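PDB 3WXB: nadb-ler3 from Gallus gallus, which catalyses the NAD(P)H-dependent reduction of carbonyl compounds as a member of the short-chain dehydrogenase/reductase family. Local coordinates for residues A[47-50]-A[51-55]; A[203-206]-A[207-210]; A[245-248]-A[249-253]. All blocks are in the same frame, centred on the assembly; numbering follows the deposited sequence.

Contact 1 (A[47-50]-A[51-55]); sequences LALS and NPPEW
Leu47, Leu49 and Ser50 meet Asn51, Pro52 and Pro53 where the chain turns from helix 37-47 to strand 55-60. This is the helix-to-strand loop of the first beta-alpha-beta crossover of the Rossmann fold. The two halves share no hydrogen bond, and the contact is van der Waals packing of the proline rings on backbone oxygens and on Leu49. Asn51 is exposed, and its CB and amide lie by the Ser50 carbonyl. Its CG is anti to the carbonyl carbon (chi1 -77°), which leaves Asn51 ND2 3.7 Å from Ser50 O, a loose approach. Pro52 comes next, with its ring against a row of backbone oxygens. Pro52 CD lies 3.2 Å from Ser50 O. Pro52 CG is 3.4 Å from Leu49 O. On the far side of the ring, Pro52 CB lies 3.8 Å from Leu47 O. Pro52 N is 3.3 Å from Leu49 O, but a proline nitrogen has no hydrogen to give. Pro53 is buried. Leu49 points its first bond to this segment, and Leu49 CD1 ends 4.4 Å from Pro53 CD. This is a light apolar contact. The Pro53 ring continues into the fold against Val26 and Val29. Glu54 then leads to Trp55, where strand 55-60 begins. The backbone of Trp55 hydrogen-bonds to Arg27 and Val29, which pairs this strand with strand 28-31 in the parallel sheet. Glu54 CB sits 3.8 Å above the plane of the Trp55 ring, offset toward the rim.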
loop_
_atom_site.group_PDB
_atom_site.type_symbol
_atom_site.label_atom_id
_atom_site.label_comp_id
_atom_site.label_asym_id
_atom_site.label_seq_id
_atom_site.Cartn_x
_atom_site.Cartn_y
_atom_site.Cartn_z
ATOM N N LEU A 47 27.252 7.494 13.031
ATOM C CA LEU A 47 28.265 8.303 13.722
ATOM C C LEU A 47 29.573 7.553 13.825
ATOM O O LEU A 47 30.620 8.169 13.802
ATOM C CB LEU A 47 27.752 8.773 15.096
ATOM C CG LEU A 47 26.589 9.776 15.024
ATOM C CD1 LEU A 47 25.884 9.897 16.403
ATOM C CD2 LEU A 47 27.072 11.124 14.527
ATOM N N ALA A 48 29.487 6.232 13.959
ATOM C CA ALA A 48 30.622 5.351 14.092
ATOM C C ALA A 48 31.254 4.895 12.737
ATOM O O ALA A 48 32.043 3.943 12.724
ATOM C CB ALA A 48 30.205 4.135 14.898
ATOM N N LEU A 49 30.890 5.525 11.608
ATOM C CA LEU A 49 31.519 5.189 10.304
ATOM C C LEU A 49 32.992 5.682 10.281
ATOM O O LEU A 49 33.296 6.767 10.820
ATOM C CB LEU A 49 30.775 5.834 9.132
ATOM C CG LEU A 49 29.352 5.367 8.774
ATOM C CD1 LEU A 49 28.825 6.059 7.563
ATOM C CD2 LEU A 49 29.325 3.877 8.586
ATOM N N SER A 50 33.879 4.897 9.650
ATOM C CA SER A 50 35.273 5.298 9.448
ATOM C C SER A 50 35.379 6.717 8.873
ATOM O O SER A 50 36.093 7.544 9.433
ATOM C CB SER A 50 36.034 4.273 8.603
ATOM O OG SER A 50 35.222 3.733 7.556
ATOM N N ASN A 51 34.655 7.033 7.804
ATOM C CA ASN A 51 34.511 8.438 7.432
ATOM C C ASN A 51 33.121 9.006 7.796
ATOM O O ASN A 51 32.181 8.925 7.003
ATOM C CB ASN A 51 34.929 8.697 5.979
ATOM C CG ASN A 51 36.452 8.725 5.817
ATOM O OD1 ASN A 51 37.019 7.904 5.108
ATOM N ND2 ASN A 51 37.123 9.652 6.513
ATOM N N PRO A 52 32.994 9.567 9.016
ATOM C CA PRO A 52 31.667 9.917 9.508
ATOM C C PRO A 52 31.058 11.061 8.728
ATOM O O PRO A 52 31.801 11.897 8.160
ATOM C CB PRO A 52 31.916 10.321 10.984
ATOM C CG PRO A 52 33.375 10.116 11.247
ATOM C CD PRO A 52 34.064 10.035 9.923
ATOM N N PRO A 53 29.745 11.137 8.697
ATOM C CA PRO A 53 29.101 12.220 7.987
ATOM C C PRO A 53 29.452 13.520 8.620
ATOM O O PRO A 53 29.675 13.530 9.783
ATOM C CB PRO A 53 27.616 11.918 8.190
ATOM C CG PRO A 53 27.549 10.549 8.460
ATOM C CD PRO A 53 28.768 10.165 9.172
ATOM N N GLU A 54 29.483 14.589 7.846
ATOM C CA GLU A 54 29.569 15.917 8.389
ATOM C C GLU A 54 28.325 16.326 9.159
ATOM O O GLU A 54 28.417 17.048 10.101
ATOM C CB GLU A 54 29.834 16.950 7.311
ATOM C CG GLU A 54 30.961 17.849 7.697
ATOM C CD GLU A 54 31.341 18.854 6.669
ATOM O OE1 GLU A 54 31.688 18.471 5.549
ATOM O OE2 GLU A 54 31.299 20.034 7.008
ATOM N N TRP A 55 27.162 15.866 8.733
ATOM C CA TRP A 55 25.921 16.112 9.438
ATOM C C TRP A 55 25.113 14.844 9.489
ATOM O O TRP A 55 24.853 14.270 8.468
ATOM C CB TRP A 55 25.058 17.128 8.717
ATOM C CG TRP A 55 25.564 18.508 8.477
ATOM C CD1 TRP A 55 25.475 19.555 9.310
ATOM C CD2 TRP A 55 26.152 19.004 7.278
ATOM N NE1 TRP A 55 25.992 20.668 8.725
ATOM C CE2 TRP A 55 26.422 20.354 7.476
ATOM C CE3 TRP A 55 26.505 18.426 6.067
ATOM C CZ2 TRP A 55 27.021 21.147 6.504
ATOM C CZ3 TRP A 55 27.103 19.205 5.113
ATOM C CH2 TRP A 55 27.354 20.553 5.329
#

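Contact 2 (A[203-206]-A[207-210]); sequences AALN and MLTR
Thr209 carries OG1 anti to its carbonyl carbon (chi1 -57°), which swings the hydroxyl back to Leu205 on the preceding helical turn. Thr209 OG1 donates to Leu205 O at 2.8 Å. Thr209 N donates to the same Leu205 O at 2.9 Å, and the two donors come from opposite faces of the carbonyl plane. Leu205 and Leu208 both set CG anti to the backbone N, and their side chains cross obliquely, with Leu205 CD1 4.1 Å from Leu208 CD2. Leu205 packs on Pro144 and Leu208 on Leu145, both of helix 130-160, while Met207 packs on Gly182 of the second subunit. Asn206 OD1 bonds to Ser178 OG, and Asn176 ND2 to Thr209 OG1. All of this lies on helix 196-216, whose start carries the YxxxK signature of the family, Tyr198 and Lys202. A valine in place of Thr209 would probably leave Asn176 ND2 without this partner, and Leu205 O with the backbone N-H alone as donor from this residue. The hydroxyl thus gives Leu205 O a second donor and ties this helix to Asn176 of strand 173-177.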
loop_
_atom_site.group_PDB
_atom_site.type_symbol
_atom_site.label_atom_id
_atom_site.label_comp_id
_atom_site.label_asym_id
_atom_site.label_seq_id
_atom_site.Cartn_x
_atom_site.Cartn_y
_atom_site.Cartn_z
ATOM N N ALA A 203 2.987 -2.567 2.016
ATOM C CA ALA A 203 2.871 -2.839 0.584
ATOM C C ALA A 203 2.767 -1.534 -0.219
ATOM O O ALA A 203 3.403 -1.396 -1.262
ATOM C CB ALA A 203 1.635 -3.819 0.267
ATOM N N ALA A 204 2.018 -0.544 0.294
ATOM C CA ALA A 204 1.918 0.734 -0.372
ATOM C C ALA A 204 3.255 1.510 -0.381
ATOM O O ALA A 204 3.506 2.256 -1.335
ATOM C CB ALA A 204 0.786 1.631 0.304
ATOM N N LEU A 205 4.039 1.357 0.684
ATOM C CA LEU A 205 5.358 1.963 0.787
ATOM C C LEU A 205 6.286 1.279 -0.264
ATOM O O LEU A 205 7.150 1.936 -0.831
ATOM C CB LEU A 205 5.958 1.666 2.182
ATOM C CG LEU A 205 7.353 2.275 2.498
ATOM C CD1 LEU A 205 7.390 3.836 2.414
ATOM C CD2 LEU A 205 7.868 1.845 3.881
ATOM N N ASN A 206 6.137 -0.036 -0.451
ATOM C CA ASN A 206 6.948 -0.710 -1.493
ATOM C C ASN A 206 6.612 -0.134 -2.852
ATOM O O ASN A 206 7.497 0.160 -3.654
ATOM C CB ASN A 206 6.737 -2.194 -1.414
ATOM C CG ASN A 206 7.362 -2.781 -0.156
ATOM O OD1 ASN A 206 8.148 -2.099 0.532
ATOM N ND2 ASN A 206 7.110 -4.052 0.104
ATOM N N MET A 207 5.307 0.063 -3.088
ATOM C CA MET A 207 4.824 0.757 -4.246
ATOM C C MET A 207 5.398 2.131 -4.372
ATOM O O MET A 207 5.864 2.518 -5.480
ATOM C CB MET A 207 3.260 0.761 -4.340
ATOM C CG MET A 207 2.731 1.602 -5.539
ATOM S SD MET A 207 3.400 1.079 -7.219
ATOM C CE MET A 207 2.328 -0.309 -7.568
ATOM N N LEU A 208 5.333 2.920 -3.281
ATOM C CA LEU A 208 5.881 4.281 -3.325
ATOM C C LEU A 208 7.350 4.266 -3.761
ATOM O O LEU A 208 7.762 5.067 -4.624
ATOM C CB LEU A 208 5.777 4.949 -1.963
ATOM C CG LEU A 208 6.473 6.286 -1.780
ATOM C CD1 LEU A 208 5.900 7.400 -2.807
ATOM C CD2 LEU A 208 6.343 6.747 -0.264
ATOM N N THR A 209 8.103 3.365 -3.162
ATOM C CA THR A 209 9.554 3.273 -3.412
ATOM C C THR A 209 9.817 2.986 -4.910
ATOM O O THR A 209 10.672 3.648 -5.552
ATOM C CB THR A 209 10.163 2.174 -2.574
ATOM O OG1 THR A 209 9.907 2.387 -1.181
ATOM C CG2 THR A 209 11.705 2.118 -2.746
ATOM N N ARG A 210 9.089 2.036 -5.452
ATOM C CA ARG A 210 9.129 1.747 -6.868
ATOM C C ARG A 210 8.874 3.009 -7.721
ATOM O O ARG A 210 9.644 3.313 -8.602
ATOM C CB ARG A 210 8.131 0.642 -7.203
ATOM C CG ARG A 210 8.406 -0.171 -8.432
ATOM C CD ARG A 210 9.614 -0.971 -8.200
ATOM N NE ARG A 210 9.772 -2.174 -8.979
ATOM C CZ ARG A 210 9.668 -2.258 -10.287
ATOM N NH1 ARG A 210 9.321 -1.211 -10.987
ATOM N NH2 ARG A 210 9.886 -3.405 -10.905
#

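Contact 3 (A[245-248]-A[249-253]); sequences VTVD and ESVGG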
loop_
_atom_site.group_PDB
_atom_site.type_symbol
_atom_site.label_atom_id
_atom_site.label_comp_id
_atom_site.label_asym_id
_atom_site.label_seq_id
_atom_site.Cartn_x
_atom_site.Cartn_y
_atom_site.Cartn_z
ATOM N N VAL A 245 16.862 -10.460 15.198
ATOM C CA VAL A 245 18.124 -9.781 15.231
ATOM C C VAL A 245 18.038 -8.644 16.211
ATOM O O VAL A 245 16.926 -8.198 16.578
ATOM C CB VAL A 245 18.544 -9.327 13.831
ATOM C CG1 VAL A 245 18.786 -10.573 12.983
ATOM C CG2 VAL A 245 17.476 -8.448 13.208
ATOM N N THR A 246 19.213 -8.227 16.680
ATOM C CA THR A 246 19.353 -7.035 17.495
ATOM C C THR A 246 19.385 -5.842 16.534
ATOM O O THR A 246 19.595 -6.005 15.340
ATOM C CB THR A 246 20.698 -7.099 18.331
ATOM O OG1 THR A 246 21.800 -7.130 17.419
ATOM C CG2 THR A 246 20.748 -8.385 19.287
ATOM N N VAL A 247 19.174 -4.650 17.076
ATOM C CA VAL A 247 19.251 -3.413 16.363
ATOM C C VAL A 247 20.639 -3.283 15.745
ATOM O O VAL A 247 20.776 -2.812 14.584
ATOM C CB VAL A 247 18.983 -2.239 17.343
ATOM C CG1 VAL A 247 19.477 -0.940 16.799
ATOM C CG2 VAL A 247 17.465 -2.156 17.680
ATOM N N ASP A 248 21.670 -3.720 16.482
ATOM C CA ASP A 248 23.042 -3.587 15.964
ATOM C C ASP A 248 23.241 -4.460 14.738
ATOM O O ASP A 248 23.849 -4.030 13.746
ATOM C CB ASP A 248 24.115 -3.878 17.029
ATOM C CG ASP A 248 24.265 -2.711 18.023
ATOM O OD1 ASP A 248 24.237 -1.529 17.603
ATOM O OD2 ASP A 248 24.413 -2.987 19.217
ATOM N N GLU A 249 22.701 -5.669 14.803
ATOM C CA GLU A 249 22.818 -6.634 13.698
ATOM C C GLU A 249 22.017 -6.153 12.486
ATOM O O GLU A 249 22.476 -6.196 11.344
ATOM C CB GLU A 249 22.284 -7.993 14.142
ATOM C CG GLU A 249 23.220 -8.797 15.101
ATOM C CD GLU A 249 22.528 -10.005 15.717
ATOM O OE1 GLU A 249 21.270 -10.060 15.803
ATOM O OE2 GLU A 249 23.246 -10.931 16.142
ATOM N N SER A 250 20.792 -5.675 12.757
ATOM C CA SER A 250 19.891 -5.232 11.695
ATOM C C SER A 250 20.510 -3.999 11.052
ATOM O O SER A 250 20.663 -3.951 9.837
ATOM C CB SER A 250 18.477 -4.922 12.267
ATOM O OG SER A 250 17.760 -4.094 11.347
ATOM N N VAL A 251 20.833 -2.962 11.828
ATOM C CA VAL A 251 21.399 -1.799 11.176
ATOM C C VAL A 251 22.800 -1.945 10.606
ATOM O O VAL A 251 23.078 -1.328 9.611
ATOM C CB VAL A 251 21.150 -0.386 11.834
ATOM C CG1 VAL A 251 20.003 -0.329 12.876
ATOM C CG2 VAL A 251 22.382 0.387 12.103
ATOM N N GLY A 252 23.659 -2.732 11.255
ATOM C CA GLY A 252 25.029 -2.998 10.704
ATOM C C GLY A 252 24.853 -3.682 9.367
ATOM O O GLY A 252 25.516 -3.324 8.403
ATOM N N GLY A 253 23.911 -4.629 9.287
ATOM C CA GLY A 253 23.584 -5.287 8.025
ATOM C C GLY A 253 23.065 -4.316 6.971
ATOM O O GLY A 253 23.585 -4.297 5.826
#
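Helix 247-260 starts here, and Thr246 meets Glu249 at its first turn. Thr246 holds the N-cap position. Its OG1 lies between the backbone N and the carbonyl carbon (chi1 62°), and Thr246 OG1 accepts from Glu249 N at 3.1 Å. Glu249 returns the bond. Its side chain runs back, extended beyond CG, and Glu249 OE1 takes the hydrogen of Thr246 N at 2.9 Å. The bond is fairly straight, 165° at the hydrogen. The donor comes in on the anti side of OE1, 32° out of the carboxylate plane. These two reciprocal bonds form a capping box, which satisfies N-H groups at the start of the helix. The acidic groups of Asp248 and Glu249 near this end would probably also suit the helix dipole. Regular helical bonds follow. Ser250 N donates to Thr246 O, Val251 N to Val247 O, and Gly252 N to Asp248 O. Val245 closes one side of the cap. Val245 CB lies 3.4 Å from Glu249 OE1 where the two side chains meet at a slant, and Val245 CG2 lies 3.8 Å from Ser250 CB. Val247 and Val251 lie side by side, pointing the same way, with Val247 CG1 4.0 Å from Val251 CG1. Val247 also rests on Val231, and Val251 on Ile38; Val231 and Ile38 both bind NADPH. Two polar ends have partners beyond these segments: Asp248 OD1 bonds to His45 NE2, and Ser250 OG to Pro228 O.

Overall arrangement
The three contacts are local and follow one another along the chain. None touches another. Contacts 1 and 3 are the nearest pair, with centres 18 Å apart and nearest atoms about 8 Å apart. Helix 37-47 relates them: it ends at contact 1, while its His45 meets Asp248 and Val251 of contact 3. Contacts 1 and 2 lie on opposite sides of the chain's centre, with centres 29 Å apart. Contacts 2 and 3 have centres 23 Å apart, yet both lie near the cofactor. The side chains of Leu205 and Val247 are each about 6 Å from the bound NADPH. Contact 1 lies away from the annotated sites.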